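Local structure of HD domain-containing protein (Aquifex aeolicus, 2HEK) at residues V58-E63 / V77-L82; V71-V77 / L150-I154; F283-L287 / W361-R365; R312-K318 / I349-Y355. The protein binds zinc in an HD domain and GDP at separate sites, and may be a dGTPase-like enzyme, though its function is not established. All coordinates share one frame; numbering follows the deposited sequence.

Contact 1 (V58-E63 / V77-L82); sequences VYHITE and VKLAGL
Lys78 NZ makes a salt bridge with Glu63 OE2 at 2.7 Å. The ammonium group meets the carboxylate from above its plane, 36° out of it. A weak bond of 3.3 Å also runs from Lys78 NZ to Tyr59 OH, but the place of that hydroxyl is less sure and the length is doubtful. The lysine chain turns at CG-CD (chi3 53°), and this bend carries its end over to helix 51-69. On the way, Lys78 CE passes 3.4 Å from Tyr59 CZ, while CG and CD lie against Glu63. The two helices, 51-69 and 74-82, run nearly antiparallel at 153°, with their axes 7.8 Å apart. They form part of the all-helical core of the HD domain. Helix 51-69 carries the zinc ligand His54, and Val58 lies beside His54 and Asp161, close to the zinc ion. Close approach is possible because Gly81 has no side chain: Val58 CG1 sits 3.6 Å from Gly81 O. Thr62 turns its methyl to helix 74-82, where CG2 is 3.6 Å from Val77 O. Its hydroxyl turns back and donates to Val58 O at 2.7 Å, so that carbonyl accepts from both the amide and the side chain of Thr62. At the other end, Leu82 CD1 packs on Tyr59 CB at 3.8 Å, and Leu79 CD2 reaches the edge of the tyrosine ring.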
# COMPACT_ATOMS: atom_id res chain seq x y z
N VAL A 58 17.48 11.63 -3.36
CA VAL A 58 18.79 11.39 -2.68
C VAL A 58 19.05 12.41 -1.54
O VAL A 58 19.43 12.04 -0.41
CB VAL A 58 19.95 11.37 -3.69
CG1 VAL A 58 21.29 11.17 -2.95
CG2 VAL A 58 19.76 10.24 -4.71
N TYR A 59 18.82 13.69 -1.84
CA TYR A 59 18.86 14.74 -0.82
C TYR A 59 17.98 14.36 0.39
O TYR A 59 18.41 14.46 1.51
CB TYR A 59 18.40 16.05 -1.43
CG TYR A 59 18.19 17.21 -0.48
CD1 TYR A 59 16.97 17.38 0.21
CD2 TYR A 59 19.19 18.18 -0.31
CE1 TYR A 59 16.78 18.50 1.10
CE2 TYR A 59 19.01 19.29 0.54
CZ TYR A 59 17.81 19.44 1.24
OH TYR A 59 17.67 20.54 2.08
N HIS A 60 16.74 13.93 0.15
CA HIS A 60 15.82 13.58 1.24
C HIS A 60 16.27 12.34 2.03
O HIS A 60 16.25 12.33 3.29
CB HIS A 60 14.43 13.33 0.61
CG HIS A 60 13.43 12.80 1.58
ND1 HIS A 60 12.83 13.58 2.53
CD2 HIS A 60 12.94 11.54 1.75
CE1 HIS A 60 12.00 12.84 3.26
NE2 HIS A 60 12.05 11.60 2.80
N ILE A 61 16.70 11.29 1.34
CA ILE A 61 17.20 10.10 2.05
C ILE A 61 18.51 10.39 2.81
O ILE A 61 18.70 9.91 3.93
CB ILE A 61 17.38 8.87 1.10
CG1 ILE A 61 16.01 8.41 0.63
CG2 ILE A 61 18.08 7.66 1.84
CD1 ILE A 61 15.12 7.84 1.78
N THR A 62 19.39 11.20 2.21
CA THR A 62 20.61 11.63 2.90
C THR A 62 20.26 12.34 4.21
O THR A 62 20.89 12.06 5.22
CB THR A 62 21.48 12.56 2.02
OG1 THR A 62 21.80 11.85 0.80
CG2 THR A 62 22.78 12.92 2.75
N GLU A 63 19.29 13.25 4.16
CA GLU A 63 18.78 13.94 5.38
C GLU A 63 18.39 12.95 6.46
O GLU A 63 18.81 13.06 7.63
CB GLU A 63 17.58 14.83 5.04
CG GLU A 63 17.10 15.79 6.18
CD GLU A 63 16.18 16.86 5.61
OE1 GLU A 63 15.12 16.51 5.04
OE2 GLU A 63 16.53 18.08 5.71
N VAL A 77 26.69 17.03 3.49
CA VAL A 77 26.50 15.71 2.88
C VAL A 77 25.17 15.70 2.12
O VAL A 77 25.09 15.08 1.07
CB VAL A 77 26.65 14.54 3.89
CG1 VAL A 77 25.55 14.55 4.90
CG2 VAL A 77 26.63 13.17 3.18
N LYS A 78 24.15 16.43 2.61
CA LYS A 78 22.87 16.51 1.90
C LYS A 78 23.09 17.16 0.56
O LYS A 78 22.56 16.70 -0.48
CB LYS A 78 21.82 17.32 2.68
CG LYS A 78 21.17 16.53 3.86
CD LYS A 78 20.44 17.49 4.81
CE LYS A 78 19.43 18.42 4.06
NZ LYS A 78 18.78 19.41 5.03
N LEU A 79 23.89 18.22 0.55
CA LEU A 79 24.14 18.86 -0.74
C LEU A 79 24.99 17.97 -1.63
O LEU A 79 24.79 17.96 -2.83
CB LEU A 79 24.74 20.29 -0.59
CG LEU A 79 23.85 21.32 0.13
CD1 LEU A 79 24.52 22.73 0.26
CD2 LEU A 79 22.46 21.43 -0.53
N ALA A 80 25.95 17.23 -1.06
CA ALA A 80 26.71 16.28 -1.87
C ALA A 80 25.76 15.26 -2.52
O ALA A 80 25.94 14.87 -3.68
CB ALA A 80 27.78 15.55 -1.00
N GLY A 81 24.74 14.82 -1.75
CA GLY A 81 23.70 13.90 -2.28
C GLY A 81 22.94 14.58 -3.41
O GLY A 81 22.79 14.02 -4.50
N LEU A 82 22.45 15.79 -3.16
CA LEU A 82 21.72 16.56 -4.18
C LEU A 82 22.43 16.71 -5.54
O LEU A 82 21.79 16.59 -6.61
CB LEU A 82 21.36 17.93 -3.59
CG LEU A 82 20.41 18.81 -4.42
CD1 LEU A 82 18.96 18.22 -4.45
CD2 LEU A 82 20.40 20.28 -3.89

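Contact 2 (V71-V77 / L150-I154); sequences VKEKELV and LSEII
Val71 meets two residues of helix 145-155, one with each methyl. Its CG1 lies 3.7 Å from Leu150 CD2. Its CG2 lies 3.6 Å from Ile153 CD1, and these two side chains pass each other in opposite directions. Chi1 of 161° sets CG1 opposite the backbone N and leaves CG2 beside it, which spreads the fork over both partners. Glu73 comes next, at the N-cap position of helix 74-82 and at the centre of an inverse gamma turn. Its side chain crosses that of Leu150 at about a right angle, and OE2 is 3.6 Å from Leu150 CD1. This is a contact of a carboxylate oxygen with a methyl group. The charge of Glu73 is met elsewhere, by a salt bridge to Arg133 of helix 128-139. The contact belongs to the helical bundle of the HD domain, in which helix 145-155 packs on the start of helix 74-82. Ile154 also touches His84 and lies beside the zinc ligand Asp161. Val77, one turn into the helix, is gripped by three residues. Its CG2 points at the backbone of the other helix, 3.5 Å from Leu150 O. The same methyl is 4.2 Å from Ile153 CG2 and 3.8 Å from Ile154 CD1. Ile154 runs alongside Val77 the other way, and its CD1 ends 3.6 Å from Val77 O. Leu150 and Ile154 both also touch Ile137 of helix 128-139.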
# COMPACT_ATOMS: atom_id res chain seq x y z
N VAL A 71 24.83 12.87 12.35
CA VAL A 71 25.97 13.36 11.61
C VAL A 71 26.07 14.88 11.79
O VAL A 71 25.08 15.59 11.65
CB VAL A 71 25.84 12.97 10.10
CG1 VAL A 71 26.74 13.82 9.22
CG2 VAL A 71 26.15 11.49 9.93
N LYS A 72 27.27 15.34 12.14
CA LYS A 72 27.57 16.75 12.37
C LYS A 72 27.39 17.56 11.08
O LYS A 72 26.64 18.55 11.03
CB LYS A 72 29.02 16.86 12.89
CG LYS A 72 29.45 18.21 13.44
CD LYS A 72 30.78 18.05 14.22
CE LYS A 72 31.47 19.41 14.46
NZ LYS A 72 32.69 19.33 15.35
N GLU A 73 28.05 17.12 10.02
CA GLU A 73 28.09 17.88 8.78
C GLU A 73 26.91 17.51 7.89
O GLU A 73 27.10 17.18 6.72
CB GLU A 73 29.41 17.60 8.03
CG GLU A 73 30.72 17.89 8.85
CD GLU A 73 31.90 17.97 7.91
OE1 GLU A 73 31.96 18.94 7.12
OE2 GLU A 73 32.73 17.04 7.90
N LYS A 74 25.71 17.54 8.45
CA LYS A 74 24.50 17.11 7.72
C LYS A 74 24.26 17.93 6.44
O LYS A 74 24.03 17.37 5.37
CB LYS A 74 23.29 17.16 8.66
CG LYS A 74 21.92 16.84 7.98
CD LYS A 74 20.79 16.63 9.00
CE LYS A 74 20.55 17.87 9.87
NZ LYS A 74 19.22 17.75 10.58
N GLU A 75 24.31 19.25 6.54
CA GLU A 75 23.95 20.05 5.35
C GLU A 75 24.90 19.77 4.20
O GLU A 75 24.48 19.66 3.05
CB GLU A 75 23.87 21.55 5.67
CG GLU A 75 23.52 22.42 4.42
CD GLU A 75 22.09 22.20 3.88
OE1 GLU A 75 21.28 21.43 4.48
OE2 GLU A 75 21.78 22.83 2.86
N LEU A 76 26.17 19.58 4.52
CA LEU A 76 27.15 19.43 3.45
C LEU A 76 26.94 18.10 2.73
O LEU A 76 27.04 18.04 1.50
CB LEU A 76 28.59 19.51 4.00
CG LEU A 76 29.65 19.31 2.94
CD1 LEU A 76 29.69 20.56 2.04
CD2 LEU A 76 31.00 19.05 3.57
N VAL A 77 26.69 17.03 3.49
CA VAL A 77 26.50 15.71 2.88
C VAL A 77 25.17 15.70 2.12
O VAL A 77 25.09 15.08 1.07
CB VAL A 77 26.65 14.54 3.89
CG1 VAL A 77 25.55 14.55 4.90
CG2 VAL A 77 26.63 13.17 3.18
N LEU A 150 31.24 10.24 5.31
CA LEU A 150 30.22 11.04 4.65
C LEU A 150 29.96 10.48 3.28
O LEU A 150 28.80 10.40 2.86
CB LEU A 150 30.62 12.54 4.59
CG LEU A 150 30.73 13.28 5.94
CD1 LEU A 150 31.01 14.77 5.73
CD2 LEU A 150 29.42 13.11 6.74
N SER A 151 31.03 10.07 2.59
CA SER A 151 30.90 9.51 1.25
C SER A 151 30.13 8.18 1.27
O SER A 151 29.34 7.92 0.36
CB SER A 151 32.27 9.29 0.63
OG SER A 151 32.11 8.97 -0.72
N GLU A 152 30.35 7.36 2.31
CA GLU A 152 29.62 6.09 2.52
C GLU A 152 28.11 6.32 2.65
O GLU A 152 27.31 5.50 2.19
CB GLU A 152 30.09 5.38 3.80
CG GLU A 152 31.39 4.63 3.64
CD GLU A 152 31.88 3.92 4.93
OE1 GLU A 152 31.21 3.95 5.99
OE2 GLU A 152 32.98 3.35 4.86
N ILE A 153 27.74 7.44 3.28
CA ILE A 153 26.33 7.76 3.46
C ILE A 153 25.60 7.87 2.11
O ILE A 153 24.45 7.46 1.98
CB ILE A 153 26.13 9.01 4.35
CG1 ILE A 153 26.55 8.70 5.80
CG2 ILE A 153 24.65 9.57 4.24
CD1 ILE A 153 26.53 9.93 6.75
N ILE A 154 26.30 8.36 1.10
CA ILE A 154 25.74 8.53 -0.23
C ILE A 154 25.99 7.36 -1.19
O ILE A 154 25.04 6.92 -1.85
CB ILE A 154 26.23 9.83 -0.91
CG1 ILE A 154 25.78 11.05 -0.11
CG2 ILE A 154 25.64 9.95 -2.36
CD1 ILE A 154 26.66 12.24 -0.49

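Contact 3 (F283-L287 / W361-R365); sequences FKTLL and WEKAR
Strand 284-289 is an outer strand of a three-stranded antiparallel sheet, and the C-terminal helix 361-366 packs beside it. The segment axes run almost parallel, 2° apart, at 9.7 Å. The strand carries a classic beta bulge, in which Leu286 and Leu287 both face Ile354 of the central strand. Trp361 is the main contact residue of the helix. Its indole lies under the side chain of Lys284, which stretches fully extended across one face. Lys284 CD sits 3.5 Å above the ring plane, over its centre. Lys284 CE stands over the six-membered ring in a CH-pi contact, 3.6 Å from the centroid and almost on the ring normal. The ammonium end continues over the same ring as a cation-pi interaction, with Lys284 NZ 4.1 Å from the centroid. The side chain of Lys284 also comes within about 4 Å of a bound GDP, and the neighbouring His282 belongs to that GDP site. The indole edge is fixed by a hydrogen bond from Trp361 NE1 to Thr285 O, 3.2 Å long. It is bent, with an N-H...O angle of 149°, and NE1 stands above the carbonyl plane. Leu286 packs next to the tryptophan. Its CG lies opposite the backbone N (chi1 180°), which directs the two methyls to the helix. Leu302 of helix 292-305 touches both Leu286 and Ala364. Leu286 CD2 meets Ala364 CB at 4.2 Å, and Leu286 CD1 lies 4.1 Å from Arg365 CA.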
# COMPACT_ATOMS: atom_id res chain seq x y z
N PHE A 283 17.84 -6.22 -32.44
CA PHE A 283 18.25 -7.61 -32.57
C PHE A 283 17.42 -8.46 -31.60
O PHE A 283 17.10 -8.03 -30.48
CB PHE A 283 19.74 -7.80 -32.33
CG PHE A 283 20.63 -7.33 -33.48
CD1 PHE A 283 20.15 -6.49 -34.48
CD2 PHE A 283 21.97 -7.70 -33.52
CE1 PHE A 283 20.99 -6.06 -35.52
CE2 PHE A 283 22.82 -7.28 -34.55
CZ PHE A 283 22.34 -6.45 -35.56
N LYS A 284 17.05 -9.64 -32.06
CA LYS A 284 16.18 -10.52 -31.29
C LYS A 284 17.02 -11.51 -30.45
O LYS A 284 18.07 -11.96 -30.89
CB LYS A 284 15.25 -11.22 -32.26
CG LYS A 284 14.26 -12.18 -31.64
CD LYS A 284 13.12 -12.43 -32.61
CE LYS A 284 11.97 -13.16 -31.94
NZ LYS A 284 10.76 -13.16 -32.82
N THR A 285 16.58 -11.81 -29.24
CA THR A 285 17.32 -12.71 -28.36
C THR A 285 17.31 -14.14 -28.93
O THR A 285 16.25 -14.73 -29.10
CB THR A 285 16.75 -12.73 -26.91
OG1 THR A 285 16.65 -11.38 -26.42
CG2 THR A 285 17.67 -13.50 -25.99
N LEU A 286 18.48 -14.67 -29.23
CA LEU A 286 18.55 -16.07 -29.69
C LEU A 286 18.77 -17.01 -28.50
O LEU A 286 18.13 -18.05 -28.40
CB LEU A 286 19.69 -16.21 -30.72
CG LEU A 286 19.97 -17.59 -31.34
CD1 LEU A 286 18.75 -18.13 -32.10
CD2 LEU A 286 21.17 -17.45 -32.26
N LEU A 287 19.66 -16.62 -27.60
CA LEU A 287 20.00 -17.43 -26.44
C LEU A 287 20.10 -16.54 -25.21
O LEU A 287 20.75 -15.49 -25.24
CB LEU A 287 21.35 -18.12 -26.66
CG LEU A 287 21.88 -18.99 -25.51
CD1 LEU A 287 20.99 -20.20 -25.33
CD2 LEU A 287 23.35 -19.41 -25.73
N TRP A 361 16.98 -14.37 -37.83
CA TRP A 361 16.71 -15.05 -36.57
C TRP A 361 16.20 -16.48 -36.75
O TRP A 361 16.68 -17.39 -36.07
CB TRP A 361 15.77 -14.22 -35.70
CG TRP A 361 15.54 -14.78 -34.34
CD1 TRP A 361 16.37 -14.69 -33.26
CD2 TRP A 361 14.38 -15.49 -33.89
NE1 TRP A 361 15.81 -15.31 -32.17
CE2 TRP A 361 14.59 -15.81 -32.53
CE3 TRP A 361 13.19 -15.90 -34.52
CZ2 TRP A 361 13.65 -16.52 -31.78
CZ3 TRP A 361 12.25 -16.61 -33.77
CH2 TRP A 361 12.49 -16.90 -32.41
N GLU A 362 15.24 -16.68 -37.64
CA GLU A 362 14.73 -18.02 -37.91
C GLU A 362 15.79 -18.86 -38.61
O GLU A 362 15.88 -20.07 -38.36
CB GLU A 362 13.42 -17.98 -38.72
CG GLU A 362 12.13 -18.05 -37.88
CD GLU A 362 11.85 -19.44 -37.27
OE1 GLU A 362 12.30 -20.46 -37.84
OE2 GLU A 362 11.16 -19.51 -36.23
N LYS A 363 16.59 -18.21 -39.45
CA LYS A 363 17.70 -18.86 -40.14
C LYS A 363 18.77 -19.35 -39.16
O LYS A 363 19.28 -20.45 -39.30
CB LYS A 363 18.34 -17.93 -41.17
CG LYS A 363 17.56 -17.77 -42.48
CD LYS A 363 18.38 -16.98 -43.51
CE LYS A 363 17.65 -16.85 -44.83
NZ LYS A 363 18.46 -16.07 -45.82
N ALA A 364 19.09 -18.52 -38.18
CA ALA A 364 20.08 -18.88 -37.16
C ALA A 364 19.56 -19.92 -36.19
O ALA A 364 20.32 -20.73 -35.68
CB ALA A 364 20.56 -17.64 -36.42
N ARG A 365 18.26 -19.90 -35.94
CA ARG A 365 17.64 -20.78 -34.96
C ARG A 365 17.72 -22.24 -35.38
O ARG A 365 18.33 -23.06 -34.69
CB ARG A 365 16.19 -20.38 -34.72
CG ARG A 365 15.54 -21.09 -33.54
CD ARG A 365 14.04 -20.84 -33.50
NE ARG A 365 13.40 -21.51 -32.37
CZ ARG A 365 12.10 -21.45 -32.11
NH1 ARG A 365 11.30 -20.75 -32.89
NH2 ARG A 365 11.61 -22.11 -31.07

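Contact 4 (R312-K318 / I349-Y355); sequences RFDEVEK and IKLYRIY
Val316 and Leu351 pair through two backbone hydrogen bonds, with Leu351 N 2.7 Å from Val316 O. They belong to a ladder of eight such bonds that joins the antiparallel strands 311-318 and 349-356, from Arg312-Tyr355 to Lys318-Ile349. Strand 349-356 is the central strand of its three-stranded sheet. One water links Asp314, Arg353 and Tyr355. It donates to Tyr355 OH at 2.8 Å and accepts from Arg353 NH1 at 2.9 Å. Its bond to Asp314 OD2 is short at 2.5 Å, and the exact length is uncertain. On the face with Phe313, Glu317 OE2 reaches the edge of the Tyr352 ring, with the carboxylate and ring planes 83° apart. The 2.4 Å from Glu317 OE2 to Tyr352 OH is very short, so its exact length is doubtful. Lys350 NZ makes a salt bridge to the same oxygen at 3.2 Å, weak as a hydrogen bond. Phe313 CD2 lies 3.7 Å from Ile354 CG1, the two side chains side by side. On the face of Asp314, covered by helices 203-221 and 224-240, the water, Arg227 and the carbonyls of Phe222 and Lys224 serve the polar ends. The nearby cations would probably favour a charged Asp314.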
# COMPACT_ATOMS: atom_id res chain seq x y z
N ARG A 312 25.06 -9.80 -31.72
CA ARG A 312 25.62 -9.12 -30.55
C ARG A 312 25.66 -10.08 -29.37
O ARG A 312 24.82 -10.95 -29.26
CB ARG A 312 24.83 -7.85 -30.22
CG ARG A 312 24.90 -6.79 -31.32
CD ARG A 312 26.27 -6.12 -31.34
NE ARG A 312 26.33 -4.99 -32.27
CZ ARG A 312 26.26 -5.10 -33.60
NH1 ARG A 312 26.10 -6.29 -34.18
NH2 ARG A 312 26.34 -4.00 -34.35
N PHE A 313 26.66 -9.93 -28.51
CA PHE A 313 26.83 -10.77 -27.33
C PHE A 313 26.75 -9.89 -26.09
O PHE A 313 27.11 -8.71 -26.14
CB PHE A 313 28.15 -11.56 -27.41
CG PHE A 313 28.29 -12.34 -28.68
CD1 PHE A 313 29.05 -11.84 -29.74
CD2 PHE A 313 27.61 -13.54 -28.85
CE1 PHE A 313 29.15 -12.54 -30.94
CE2 PHE A 313 27.69 -14.25 -30.05
CZ PHE A 313 28.47 -13.76 -31.09
N ASP A 314 26.26 -10.44 -24.99
CA ASP A 314 26.22 -9.67 -23.77
C ASP A 314 26.47 -10.61 -22.62
O ASP A 314 25.85 -11.66 -22.54
CB ASP A 314 24.85 -8.97 -23.62
CG ASP A 314 24.85 -7.90 -22.53
OD1 ASP A 314 25.88 -7.22 -22.36
OD2 ASP A 314 23.83 -7.74 -21.83
N GLU A 315 27.42 -10.24 -21.75
CA GLU A 315 27.72 -11.02 -20.56
C GLU A 315 27.45 -10.17 -19.33
O GLU A 315 28.03 -9.10 -19.17
CB GLU A 315 29.18 -11.50 -20.57
CG GLU A 315 29.53 -12.39 -21.78
CD GLU A 315 30.98 -12.94 -21.79
OE1 GLU A 315 31.66 -12.89 -20.74
OE2 GLU A 315 31.42 -13.43 -22.85
N VAL A 316 26.55 -10.66 -18.49
CA VAL A 316 26.23 -9.99 -17.22
C VAL A 316 26.61 -10.89 -16.03
O VAL A 316 26.13 -12.02 -15.91
CB VAL A 316 24.75 -9.67 -17.14
CG1 VAL A 316 24.40 -9.31 -15.75
CG2 VAL A 316 24.40 -8.56 -18.10
N GLU A 317 27.50 -10.40 -15.18
CA GLU A 317 27.92 -11.13 -13.98
C GLU A 317 27.99 -10.17 -12.79
O GLU A 317 28.98 -9.42 -12.65
CB GLU A 317 29.26 -11.87 -14.20
CG GLU A 317 29.15 -13.10 -15.12
CD GLU A 317 30.48 -13.81 -15.42
OE1 GLU A 317 31.55 -13.32 -15.00
OE2 GLU A 317 30.44 -14.87 -16.09
N LYS A 318 26.94 -10.21 -11.95
CA LYS A 318 26.71 -9.24 -10.87
C LYS A 318 26.53 -9.84 -9.47
O LYS A 318 25.69 -10.72 -9.24
CB LYS A 318 25.48 -8.41 -11.19
CG LYS A 318 25.21 -7.29 -10.23
CD LYS A 318 26.15 -6.13 -10.52
CE LYS A 318 25.98 -4.99 -9.52
NZ LYS A 318 26.54 -3.70 -10.02
N ILE A 349 24.44 -13.08 -9.89
CA ILE A 349 23.65 -13.22 -11.10
C ILE A 349 24.63 -13.41 -12.26
O ILE A 349 25.55 -12.61 -12.42
CB ILE A 349 22.76 -11.95 -11.32
CG1 ILE A 349 21.74 -11.81 -10.17
CG2 ILE A 349 22.10 -11.94 -12.74
CD1 ILE A 349 21.23 -10.32 -9.96
N LYS A 350 24.42 -14.44 -13.07
CA LYS A 350 25.28 -14.68 -14.25
C LYS A 350 24.38 -14.94 -15.43
O LYS A 350 23.66 -15.93 -15.44
CB LYS A 350 26.16 -15.91 -14.03
CG LYS A 350 27.33 -15.69 -13.07
CD LYS A 350 27.92 -17.03 -12.59
CE LYS A 350 28.91 -17.63 -13.58
NZ LYS A 350 30.21 -16.88 -13.57
N LEU A 351 24.40 -14.06 -16.43
CA LEU A 351 23.54 -14.24 -17.58
C LEU A 351 24.32 -13.98 -18.84
O LEU A 351 25.09 -13.00 -18.91
CB LEU A 351 22.32 -13.28 -17.52
CG LEU A 351 21.24 -13.52 -16.44
CD1 LEU A 351 20.48 -12.21 -16.15
CD2 LEU A 351 20.26 -14.60 -16.86
N TYR A 352 24.12 -14.82 -19.84
CA TYR A 352 24.83 -14.66 -21.11
C TYR A 352 23.80 -14.62 -22.19
O TYR A 352 22.94 -15.47 -22.25
CB TYR A 352 25.84 -15.82 -21.34
CG TYR A 352 26.65 -16.05 -20.10
CD1 TYR A 352 26.28 -17.04 -19.20
CD2 TYR A 352 27.71 -15.22 -19.80
CE1 TYR A 352 27.00 -17.22 -18.03
CE2 TYR A 352 28.41 -15.37 -18.63
CZ TYR A 352 28.05 -16.39 -17.77
OH TYR A 352 28.74 -16.55 -16.60
N ARG A 353 23.85 -13.60 -23.03
CA ARG A 353 22.83 -13.46 -24.05
C ARG A 353 23.46 -13.40 -25.42
O ARG A 353 24.52 -12.81 -25.60
CB ARG A 353 21.98 -12.18 -23.82
CG ARG A 353 20.76 -12.45 -22.92
CD ARG A 353 21.13 -12.55 -21.47
NE ARG A 353 19.91 -12.56 -20.64
CZ ARG A 353 19.42 -11.50 -19.99
NH1 ARG A 353 20.06 -10.32 -20.03
NH2 ARG A 353 18.30 -11.63 -19.27
N ILE A 354 22.78 -13.99 -26.39
CA ILE A 354 23.17 -13.79 -27.81
C ILE A 354 21.97 -13.23 -28.55
O ILE A 354 20.85 -13.74 -28.44
CB ILE A 354 23.64 -15.11 -28.51
CG1 ILE A 354 24.84 -15.71 -27.77
CG2 ILE A 354 24.05 -14.85 -29.97
CD1 ILE A 354 25.25 -17.13 -28.27
N TYR A 355 22.21 -12.16 -29.28
CA TYR A 355 21.15 -11.50 -30.04
C TYR A 355 21.51 -11.55 -31.52
O TYR A 355 22.68 -11.38 -31.87
CB TYR A 355 21.13 -10.02 -29.65
CG TYR A 355 20.82 -9.76 -28.18
CD1 TYR A 355 21.84 -9.52 -27.28
CD2 TYR A 355 19.49 -9.75 -27.71
CE1 TYR A 355 21.57 -9.25 -25.91
CE2 TYR A 355 19.21 -9.47 -26.35
CZ TYR A 355 20.26 -9.23 -25.46
OH TYR A 355 20.03 -8.97 -24.13
O HOH W 1 21.86 -9.29 -22.01

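Contacts 1 and 2 share helix 74-82 and Val77, and their centres are 8 Å apart. Their segments alternate along the chain, which ties helices 51-69, 74-82 and 145-155 together near the zinc site of the HD domain. Contacts 3 and 4 come later and lie on the opposite side of the chain's centre. They meet in one three-stranded sheet, ordered 284-289, 349-356, 311-318, with their centres 15 Å apart. Both segments of contact 4 lie in sequence between those of contact 3, and helix 361-366 follows strand 349-356. Contact 3, near one GDP, is 45 Å from contact 1 between centres, while the Lys318 side chain of contact 4 is about 13 Å from the zinc ion.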